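TRAP dicarboxylate transporter, DctP subunit (Sulfurospirillum deleyianum, PDB 4OVS) probably binds dicarboxylates in the periplasm, with succinate seen bound, and delivers them to a TRAP membrane transporter. Local coordinates at residues Asp45-Arg50 and Val59-Phe64; His149-Lys154 and Glu221-Leu226; Ala164-Arg169 and Val203-Glu208. All coordinates share one frame; numbering follows the deposited sequence.

Contacts 2 and 3 lie side by side, their centres about 9 Å apart, whereas contact 1 is remote, with its centre about 34 Å from that of contact 2 and 36 Å from that of contact 3. Strands 137-152 and 206-209 are sheet neighbours and join contacts 2 and 3, which also meet through the Ser152 OG to Gln166 OE1 hydrogen bond of 2.7 Å. All three contacts reach the same mixed sheet. Contact 3 reaches the succinate directly, through a hydrogen bond from Arg169 NH1. The side chains of Ser151 in contact 2 and Val63 in contact 1 stay about 11 and 12 Å from the ligand.

Contact 1: residues Asp45-Arg50 and Val59-Phe64; sequences DFFAKR and VEVIVF
Ala48 turns its CB onto the strand and meets two valines at once, Val61 through CG1 and Val63 through CG2, each 3.8 Å from the Ala48 methyl. The two valine side chains use different branches: in Val61 the touching CG1 lies anti to the backbone N (chi1 178°), whereas in Val63 it is the branch beside the N that reaches Ala48. Further along, Phe47 brings ring atom CE2 to 4.1 Å from Val61 CG1, the two side chains crossing at about a right angle. Toward the exposed margin, the Asp45 carboxylate slants over Val63, with OD1 3.7 Å from CB. A water bridges the backbones, donating to Ala48 O at 2.7 Å and accepting from Val61 N at 3.0 Å.

Behind this layer the geometry is that of a beta-alpha-beta unit formed by strand 26-31, helix 39-54 and strand 59-64. The helix and strand segments run nearly antiparallel, 165° apart, with axes 7.5 Å from each other. Phe47 also packs on Val30 and on Ala259, Met260 and Ala263 of helix 253-289, while Glu60, Ile62 and Phe64 pair through their backbones with strand 26-31. Apolar contacts of Ala48 and Phe47 with the two valines thus join helix and strand directly, and the polar link between the backbones is the shared water.

Contact 2: residues His149-Lys154 and Glu221-Leu226; sequences HLSSNK and EVQTDL
Ser151 OG and Gln223 OE1 form the shortest bond across this contact, 2.6 Å, with the hydroxyl lying in the carbonyl plane on a lone pair of the amide oxygen. The glutamine chain bends at chi2 (-77°), which brings OE1 to the serine hydroxyl and NE2 beside Asn153; NE2 also bonds to Val222 O just behind it. On the same face as Ser151, Leu226 CD1 packs 3.9 Å from His149 CB, with Phe214 of helix 211-216 against both Ser151 and Leu226.

The backbones join as a short antiparallel pair. Ser152 N donates to Asp225 O over 2.8 Å, and Ser152 O takes two donors, Asp225 N at 3.1 Å and Thr224 N at 3.0 Å. Two residues thus face one, a classic beta bulge, at the end of strands 137-152 and 225-227. An ST turn follows, in which Ser152 OG accepts a fairly straight bond from Lys154 N (2.8 Å, 165°) while itself bonding to Gln166.

Beyond the bulge the grip slackens toward solvent. Asn153 crosses Gln223 at about a right angle, their amide planes 80° apart, and its ND2 makes a weak bond to Val222 O. Thr224, partly exposed, puts CG2 3.5 Å from Asn153 OD1 and directs its hydroxyl to Asp225 OD1. Lys154 is exposed; its NZ forms a salt bridge with Asp205 OD1.

Contact 3: residues Ala164-Arg169 and Val203-Glu208; sequences AGQKFR and VVDGAE
Lys167 O is gripped by two successive amides of the other segment, Asp205 N at 2.8 Å and Gly206 N at 3.0 Å. The second bond is the straighter (164° at the hydrogen) and arrives nearly along the C=O axis; the first is bent and tilted from the carbonyl plane. Asp205 then returns a bond from its side chain: with CG beside its own backbone N (chi1 -59°), OD2 accepts from Lys167 N at 2.9 Å, on the anti side and tilted out of the carboxylate plane. Both backbone polar atoms of Lys167 are thereby held by Asp205.

One residue on, Arg169 N donates to Gly206 O at 3.1 Å, and Phe168 is bridged to Gly206. With no side chain at Gly206, the Phe168 ring lies close against the backbone, CD1 3.3 Å from Gly206 C, and meets Ala207 CA at its edge. Val204 supplies apolar cover, its CG1 touching the Arg169 amide.

The short strand segments lie 41° apart in direction, and beyond Gly206 a water spans them, donating to Arg169 O (2.7 Å) and accepting from Glu208 N (2.9 Å). A second water accepts from Arg169 NH1 in the guanidinium plane. The same NH1 hydrogen-bonds a succinate oxygen, and NE is held by Leu190 O, which would orient the guanidinium in the binding site.

Around the contact, strand 167-170 pairs with strand 186-189 and strand 206-209 with strand 137-152. Phe168 stacks on Phe180 of helix 174-181, and helix 195-200 packs against Arg169, Val203 and Val204.

Contact 1: residues Asp45-Arg50 and Val59-Phe64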
loop_
_atom_site.group_PDB
_atom_site.type_symbol
_atom_site.label_atom_id
_atom_site.label_comp_id
_atom_site.label_asym_id
_atom_site.label_seq_id
_atom_site.Cartn_x
_atom_site.Cartn_y
_atom_site.Cartn_z
ATOM N N ASP A 45 -14.435 1.443 -6.744
ATOM C CA ASP A 45 -15.891 1.431 -6.972
ATOM C C ASP A 45 -16.374 2.743 -7.592
ATOM O O ASP A 45 -17.255 2.758 -8.467
ATOM C CB ASP A 45 -16.656 1.156 -5.660
ATOM C CG ASP A 45 -16.657 -0.331 -5.254
ATOM O OD1 ASP A 45 -16.420 -1.220 -6.116
ATOM O OD2 ASP A 45 -16.987 -0.579 -4.055
ATOM N N PHE A 46 -15.751 3.833 -7.217
ATOM C CA PHE A 46 -16.079 5.133 -7.815
ATOM C C PHE A 46 -15.642 5.156 -9.277
ATOM O O PHE A 46 -16.405 5.521 -10.162
ATOM C CB PHE A 46 -15.430 6.251 -7.001
ATOM C CG PHE A 46 -15.835 7.607 -7.421
ATOM C CD1 PHE A 46 -15.098 8.275 -8.365
ATOM C CD2 PHE A 46 -16.981 8.202 -6.944
ATOM C CE1 PHE A 46 -15.454 9.547 -8.806
ATOM C CE2 PHE A 46 -17.353 9.475 -7.402
ATOM C CZ PHE A 46 -16.570 10.135 -8.328
ATOM N N PHE A 47 -14.433 4.711 -9.539
ATOM C CA PHE A 47 -13.999 4.506 -10.954
ATOM C C PHE A 47 -14.993 3.731 -11.734
ATOM O O PHE A 47 -15.422 4.157 -12.801
ATOM C CB PHE A 47 -12.690 3.792 -10.980
ATOM C CG PHE A 47 -12.259 3.337 -12.345
ATOM C CD1 PHE A 47 -11.902 4.277 -13.332
ATOM C CD2 PHE A 47 -12.160 1.992 -12.652
ATOM C CE1 PHE A 47 -11.510 3.862 -14.567
ATOM C CE2 PHE A 47 -11.726 1.589 -13.903
ATOM C CZ PHE A 47 -11.389 2.520 -14.848
ATOM N N ALA A 48 -15.445 2.604 -11.177
ATOM C CA ALA A 48 -16.341 1.731 -11.910
ATOM C C ALA A 48 -17.656 2.424 -12.240
ATOM O O ALA A 48 -18.157 2.382 -13.372
ATOM C CB ALA A 48 -16.616 0.453 -11.073
ATOM N N LYS A 49 -18.205 3.094 -11.258
ATOM C CA LYS A 49 -19.437 3.845 -11.450
ATOM C C LYS A 49 -19.294 4.947 -12.524
ATOM O O LYS A 49 -20.179 5.140 -13.358
ATOM C CB LYS A 49 -19.814 4.487 -10.123
ATOM C CG LYS A 49 -21.187 5.102 -10.124
ATOM C CD LYS A 49 -21.436 5.939 -8.845
ATOM C CE LYS A 49 -21.031 7.412 -9.001
ATOM N NZ LYS A 49 -21.546 8.325 -7.899
ATOM N N ARG A 50 -18.186 5.680 -12.499
ATOM C CA ARG A 50 -18.010 6.809 -13.434
ATOM C C ARG A 50 -17.813 6.356 -14.907
ATOM O O ARG A 50 -18.351 6.974 -15.841
ATOM C CB ARG A 50 -16.872 7.696 -12.980
ATOM C CG ARG A 50 -17.167 8.447 -11.697
ATOM C CD ARG A 50 -18.313 9.446 -11.904
ATOM N NE ARG A 50 -17.930 10.518 -12.812
ATOM C CZ ARG A 50 -18.703 11.081 -13.738
ATOM N NH1 ARG A 50 -19.944 10.659 -13.963
ATOM N NH2 ARG A 50 -18.197 12.064 -14.478
ATOM N N VAL A 59 -19.917 0.628 -21.552
ATOM C CA VAL A 59 -18.887 -0.089 -20.819
ATOM C C VAL A 59 -19.300 -0.308 -19.366
ATOM O O VAL A 59 -19.741 0.635 -18.684
ATOM C CB VAL A 59 -17.589 0.622 -20.806
ATOM C CG1 VAL A 59 -16.536 -0.196 -20.128
ATOM C CG2 VAL A 59 -17.148 0.970 -22.225
ATOM N N GLU A 60 -19.149 -1.552 -18.907
ATOM C CA GLU A 60 -19.443 -1.947 -17.521
ATOM C C GLU A 60 -18.139 -2.412 -16.828
ATOM O O GLU A 60 -17.456 -3.281 -17.327
ATOM C CB GLU A 60 -20.535 -3.019 -17.429
ATOM C CG GLU A 60 -20.883 -3.346 -15.929
ATOM C CD GLU A 60 -22.250 -4.042 -15.664
ATOM O OE1 GLU A 60 -22.741 -4.819 -16.515
ATOM O OE2 GLU A 60 -22.824 -3.789 -14.565
ATOM N N VAL A 61 -17.789 -1.782 -15.715
ATOM C CA VAL A 61 -16.572 -2.131 -14.966
ATOM C C VAL A 61 -16.996 -2.961 -13.732
ATOM O O VAL A 61 -17.852 -2.505 -12.959
ATOM C CB VAL A 61 -15.838 -0.910 -14.520
ATOM C CG1 VAL A 61 -14.560 -1.318 -13.688
ATOM C CG2 VAL A 61 -15.466 0.018 -15.720
ATOM N N ILE A 62 -16.452 -4.162 -13.590
ATOM C CA ILE A 62 -16.726 -5.025 -12.432
ATOM C C ILE A 62 -15.446 -5.096 -11.582
ATOM O O ILE A 62 -14.355 -5.367 -12.081
ATOM C CB ILE A 62 -17.174 -6.423 -12.848
ATOM C CG1 ILE A 62 -18.444 -6.339 -13.706
ATOM C CG2 ILE A 62 -17.397 -7.366 -11.585
ATOM C CD1 ILE A 62 -19.545 -5.460 -13.134
ATOM N N VAL A 63 -15.589 -4.781 -10.307
ATOM C CA VAL A 63 -14.474 -4.709 -9.371
ATOM C C VAL A 63 -14.525 -5.933 -8.430
ATOM O O VAL A 63 -15.536 -6.193 -7.790
ATOM C CB VAL A 63 -14.568 -3.434 -8.487
ATOM C CG1 VAL A 63 -13.453 -3.427 -7.459
ATOM C CG2 VAL A 63 -14.528 -2.155 -9.321
ATOM N N PHE A 64 -13.421 -6.676 -8.363
ATOM C CA PHE A 64 -13.258 -7.773 -7.477
ATOM C C PHE A 64 -12.275 -7.425 -6.356
ATOM O O PHE A 64 -11.060 -7.443 -6.551
ATOM C CB PHE A 64 -12.702 -8.972 -8.268
ATOM C CG PHE A 64 -13.652 -9.535 -9.288
ATOM C CD1 PHE A 64 -14.523 -10.533 -8.962
ATOM C CD2 PHE A 64 -13.640 -9.077 -10.603
ATOM C CE1 PHE A 64 -15.379 -11.070 -9.915
ATOM C CE2 PHE A 64 -14.494 -9.627 -11.558
ATOM C CZ PHE A 64 -15.356 -10.597 -11.221
HETATM O O HOH W 1 -19.480 0.390 -14.654
#

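Contact 2: residues His149-Lys154 and Glu221-Leu226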
loop_
_atom_site.group_PDB
_atom_site.type_symbol
_atom_site.label_atom_id
_atom_site.label_comp_id
_atom_site.label_asym_id
_atom_site.label_seq_id
_atom_site.Cartn_x
_atom_site.Cartn_y
_atom_site.Cartn_z
ATOM N N HIS A 149 1.970 1.226 10.858
ATOM C CA HIS A 149 2.084 1.100 12.323
ATOM C C HIS A 149 2.361 -0.324 12.728
ATOM O O HIS A 149 1.828 -1.248 12.132
ATOM C CB HIS A 149 0.780 1.529 12.972
ATOM C CG HIS A 149 0.335 2.872 12.541
ATOM N ND1 HIS A 149 0.998 4.017 12.914
ATOM C CD2 HIS A 149 -0.664 3.262 11.716
ATOM C CE1 HIS A 149 0.424 5.058 12.339
ATOM N NE2 HIS A 149 -0.594 4.630 11.619
ATOM N N LEU A 150 3.203 -0.495 13.739
ATOM C CA LEU A 150 3.576 -1.799 14.190
ATOM C C LEU A 150 2.567 -2.357 15.208
ATOM O O LEU A 150 2.143 -1.648 16.133
ATOM C CB LEU A 150 4.947 -1.719 14.870
ATOM C CG LEU A 150 6.204 -1.472 14.065
ATOM C CD1 LEU A 150 7.385 -1.319 15.003
ATOM C CD2 LEU A 150 6.438 -2.604 13.104
ATOM N N SER A 151 2.216 -3.629 15.064
ATOM C CA SER A 151 1.383 -4.304 16.051
ATOM C C SER A 151 1.969 -5.650 16.353
ATOM O O SER A 151 2.780 -6.167 15.589
ATOM C CB SER A 151 -0.032 -4.508 15.505
ATOM O OG SER A 151 0.003 -5.309 14.344
ATOM N N SER A 152 1.521 -6.256 17.449
ATOM C CA SER A 152 2.037 -7.547 17.852
ATOM C C SER A 152 1.033 -8.278 18.710
ATOM O O SER A 152 0.110 -7.664 19.273
ATOM C CB SER A 152 3.319 -7.354 18.665
ATOM O OG SER A 152 3.822 -8.578 19.168
ATOM N N ASN A 153 1.230 -9.594 18.802
ATOM C CA ASN A 153 0.541 -10.458 19.769
ATOM C C ASN A 153 1.431 -10.851 20.928
ATOM O O ASN A 153 0.986 -11.512 21.845
ATOM C CB ASN A 153 0.132 -11.774 19.123
ATOM C CG ASN A 153 -1.271 -11.758 18.629
ATOM O OD1 ASN A 153 -2.130 -11.068 19.178
ATOM N ND2 ASN A 153 -1.529 -12.531 17.589
ATOM N N LYS A 154 2.700 -10.491 20.870
ATOM C CA LYS A 154 3.642 -10.973 21.878
ATOM C C LYS A 154 3.773 -9.989 23.043
ATOM O O LYS A 154 3.550 -10.360 24.187
ATOM C CB LYS A 154 4.998 -11.264 21.243
ATOM C CG LYS A 154 5.464 -12.708 21.396
ATOM C CD LYS A 154 6.927 -12.860 20.938
ATOM C CE LYS A 154 7.412 -14.318 20.900
ATOM N NZ LYS A 154 6.493 -15.223 20.132
ATOM N N GLU A 221 -8.489 -7.532 15.749
ATOM C CA GLU A 221 -9.103 -8.578 16.541
ATOM C C GLU A 221 -8.129 -9.693 16.832
ATOM O O GLU A 221 -8.375 -10.538 17.703
ATOM C CB GLU A 221 -10.375 -9.095 15.845
ATOM C CG GLU A 221 -11.341 -7.970 15.673
ATOM C CD GLU A 221 -12.688 -8.398 15.153
ATOM O OE1 GLU A 221 -13.634 -7.568 15.174
ATOM O OE2 GLU A 221 -12.786 -9.539 14.707
ATOM N N VAL A 222 -7.015 -9.708 16.111
ATOM C CA VAL A 222 -6.009 -10.748 16.307
ATOM C C VAL A 222 -4.627 -10.194 16.697
ATOM O O VAL A 222 -3.626 -10.875 16.543
ATOM C CB VAL A 222 -5.906 -11.689 15.071
ATOM C CG1 VAL A 222 -7.143 -12.575 14.990
ATOM C CG2 VAL A 222 -5.740 -10.881 13.800
ATOM N N GLN A 223 -4.594 -8.992 17.260
ATOM C CA GLN A 223 -3.365 -8.378 17.815
ATOM C C GLN A 223 -3.678 -7.735 19.166
ATOM O O GLN A 223 -4.736 -7.123 19.312
ATOM C CB GLN A 223 -2.860 -7.277 16.872
ATOM C CG GLN A 223 -2.411 -7.737 15.533
ATOM C CD GLN A 223 -1.031 -8.393 15.582
ATOM O OE1 GLN A 223 -0.061 -7.852 15.084
ATOM N NE2 GLN A 223 -0.963 -9.576 16.119
ATOM N N THR A 224 -2.771 -7.859 20.139
ATOM C CA THR A 224 -3.002 -7.401 21.504
ATOM C C THR A 224 -2.400 -5.998 21.733
ATOM O O THR A 224 -2.793 -5.296 22.685
ATOM C CB THR A 224 -2.418 -8.384 22.526
ATOM O OG1 THR A 224 -1.005 -8.508 22.341
ATOM C CG2 THR A 224 -3.021 -9.746 22.336
ATOM N N ASP A 225 -1.491 -5.584 20.842
ATOM C CA ASP A 225 -0.801 -4.301 20.962
ATOM C C ASP A 225 -0.552 -3.622 19.626
ATOM O O ASP A 225 -0.010 -4.239 18.708
ATOM C CB ASP A 225 0.538 -4.480 21.689
ATOM C CG ASP A 225 0.354 -4.924 23.149
ATOM O OD1 ASP A 225 0.312 -6.135 23.387
ATOM O OD2 ASP A 225 0.242 -4.058 24.054
ATOM N N LEU A 226 -0.935 -2.342 19.550
ATOM C CA LEU A 226 -0.700 -1.476 18.397
ATOM C C LEU A 226 0.113 -0.250 18.783
ATOM O O LEU A 226 -0.229 0.464 19.732
ATOM C CB LEU A 226 -2.032 -1.004 17.785
ATOM C CG LEU A 226 -1.927 0.025 16.654
ATOM C CD1 LEU A 226 -1.356 -0.556 15.410
ATOM C CD2 LEU A 226 -3.305 0.622 16.335
#

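Contact 3: residues Ala164-Arg169 and Val203-Glu208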
loop_
_atom_site.group_PDB
_atom_site.type_symbol
_atom_site.label_atom_id
_atom_site.label_comp_id
_atom_site.label_asym_id
_atom_site.label_seq_id
_atom_site.Cartn_x
_atom_site.Cartn_y
_atom_site.Cartn_z
ATOM N N ALA A 164 12.845 -7.257 18.722
ATOM C CA ALA A 164 13.850 -8.311 18.545
ATOM C C ALA A 164 13.323 -9.705 18.934
ATOM O O ALA A 164 12.758 -9.904 20.010
ATOM C CB ALA A 164 15.093 -7.973 19.330
ATOM N N GLY A 165 13.499 -10.678 18.050
ATOM C CA GLY A 165 13.106 -12.039 18.368
ATOM C C GLY A 165 11.694 -12.345 17.921
ATOM O O GLY A 165 11.222 -13.468 18.071
ATOM N N GLN A 166 11.021 -11.347 17.362
ATOM C CA GLN A 166 9.649 -11.516 16.908
ATOM C C GLN A 166 9.548 -11.734 15.391
ATOM O O GLN A 166 10.303 -11.150 14.610
ATOM C CB GLN A 166 8.806 -10.301 17.301
ATOM C CG GLN A 166 8.581 -10.137 18.802
ATOM C CD GLN A 166 7.458 -9.158 19.101
ATOM O OE1 GLN A 166 6.367 -9.245 18.530
ATOM N NE2 GLN A 166 7.728 -8.209 19.985
ATOM N N LYS A 167 8.607 -12.582 14.989
ATOM C CA LYS A 167 8.319 -12.820 13.581
ATOM C C LYS A 167 7.289 -11.813 13.053
ATOM O O LYS A 167 6.207 -11.639 13.634
ATOM C CB LYS A 167 7.782 -14.234 13.369
ATOM C CG LYS A 167 8.775 -15.363 13.603
ATOM C CD LYS A 167 8.361 -16.596 12.785
ATOM C CE LYS A 167 9.345 -17.761 12.889
ATOM N NZ LYS A 167 9.586 -18.395 11.543
ATOM N N PHE A 168 7.612 -11.157 11.947
ATOM C CA PHE A 168 6.699 -10.194 11.357
ATOM C C PHE A 168 6.373 -10.577 9.936
ATOM O O PHE A 168 7.264 -10.931 9.165
ATOM C CB PHE A 168 7.325 -8.797 11.366
ATOM C CG PHE A 168 7.269 -8.100 12.705
ATOM C CD1 PHE A 168 6.190 -7.283 13.031
ATOM C CD2 PHE A 168 8.303 -8.216 13.608
ATOM C CE1 PHE A 168 6.128 -6.634 14.231
ATOM C CE2 PHE A 168 8.246 -7.563 14.830
ATOM C CZ PHE A 168 7.152 -6.767 15.136
ATOM N N ARG A 169 5.095 -10.529 9.572
ATOM C CA ARG A 169 4.737 -10.545 8.156
ATOM C C ARG A 169 5.240 -9.265 7.469
ATOM O O ARG A 169 5.155 -8.182 8.041
ATOM C CB ARG A 169 3.215 -10.628 7.998
ATOM C CG ARG A 169 2.733 -10.804 6.556
ATOM C CD ARG A 169 2.359 -9.466 5.969
ATOM N NE ARG A 169 2.078 -9.512 4.539
ATOM C CZ ARG A 169 1.462 -8.529 3.881
ATOM N NH1 ARG A 169 1.042 -7.462 4.556
ATOM N NH2 ARG A 169 1.264 -8.611 2.553
ATOM N N VAL A 203 1.445 -17.886 13.334
ATOM C CA VAL A 203 2.509 -18.118 12.355
ATOM C C VAL A 203 3.513 -16.971 12.368
ATOM O O VAL A 203 4.698 -17.197 12.149
ATOM C CB VAL A 203 1.966 -18.298 10.927
ATOM C CG1 VAL A 203 3.112 -18.309 9.891
ATOM C CG2 VAL A 203 1.145 -19.562 10.844
ATOM N N VAL A 204 3.021 -15.751 12.608
ATOM C CA VAL A 204 3.865 -14.582 12.887
ATOM C C VAL A 204 3.348 -13.890 14.165
ATOM O O VAL A 204 2.178 -14.078 14.545
ATOM C CB VAL A 204 3.896 -13.582 11.736
ATOM C CG1 VAL A 204 4.589 -14.162 10.509
ATOM C CG2 VAL A 204 2.502 -13.118 11.386
ATOM N N ASP A 205 4.211 -13.117 14.831
ATOM C CA ASP A 205 3.828 -12.388 16.034
ATOM C C ASP A 205 3.148 -11.063 15.715
ATOM O O ASP A 205 2.173 -10.692 16.353
ATOM C CB ASP A 205 5.050 -12.128 16.912
ATOM C CG ASP A 205 5.746 -13.396 17.322
ATOM O OD1 ASP A 205 5.062 -14.363 17.761
ATOM O OD2 ASP A 205 6.983 -13.421 17.211
ATOM N N GLY A 206 3.670 -10.350 14.716
ATOM C CA GLY A 206 3.149 -9.038 14.374
ATOM C C GLY A 206 3.197 -8.670 12.893
ATOM O O GLY A 206 3.482 -9.499 12.041
ATOM N N ALA A 207 2.879 -7.411 12.605
ATOM C CA ALA A 207 2.845 -6.900 11.255
ATOM C C ALA A 207 2.980 -5.373 11.270
ATOM O O ALA A 207 3.024 -4.752 12.335
ATOM C CB ALA A 207 1.536 -7.327 10.566
ATOM N N GLU A 208 3.041 -4.767 10.087
ATOM C CA GLU A 208 3.008 -3.314 9.942
ATOM C C GLU A 208 1.912 -2.982 8.938
ATOM O O GLU A 208 1.850 -3.585 7.874
ATOM C CB GLU A 208 4.348 -2.808 9.455
ATOM C CG GLU A 208 4.893 -3.545 8.227
ATOM C CD GLU A 208 6.045 -2.771 7.486
ATOM O OE1 GLU A 208 6.714 -1.909 8.088
ATOM O OE2 GLU A 208 6.258 -3.026 6.292
HETATM O O HOH W 2 0.529 -6.715 7.219
HETATM O O HOH W 3 3.237 -6.262 7.637
#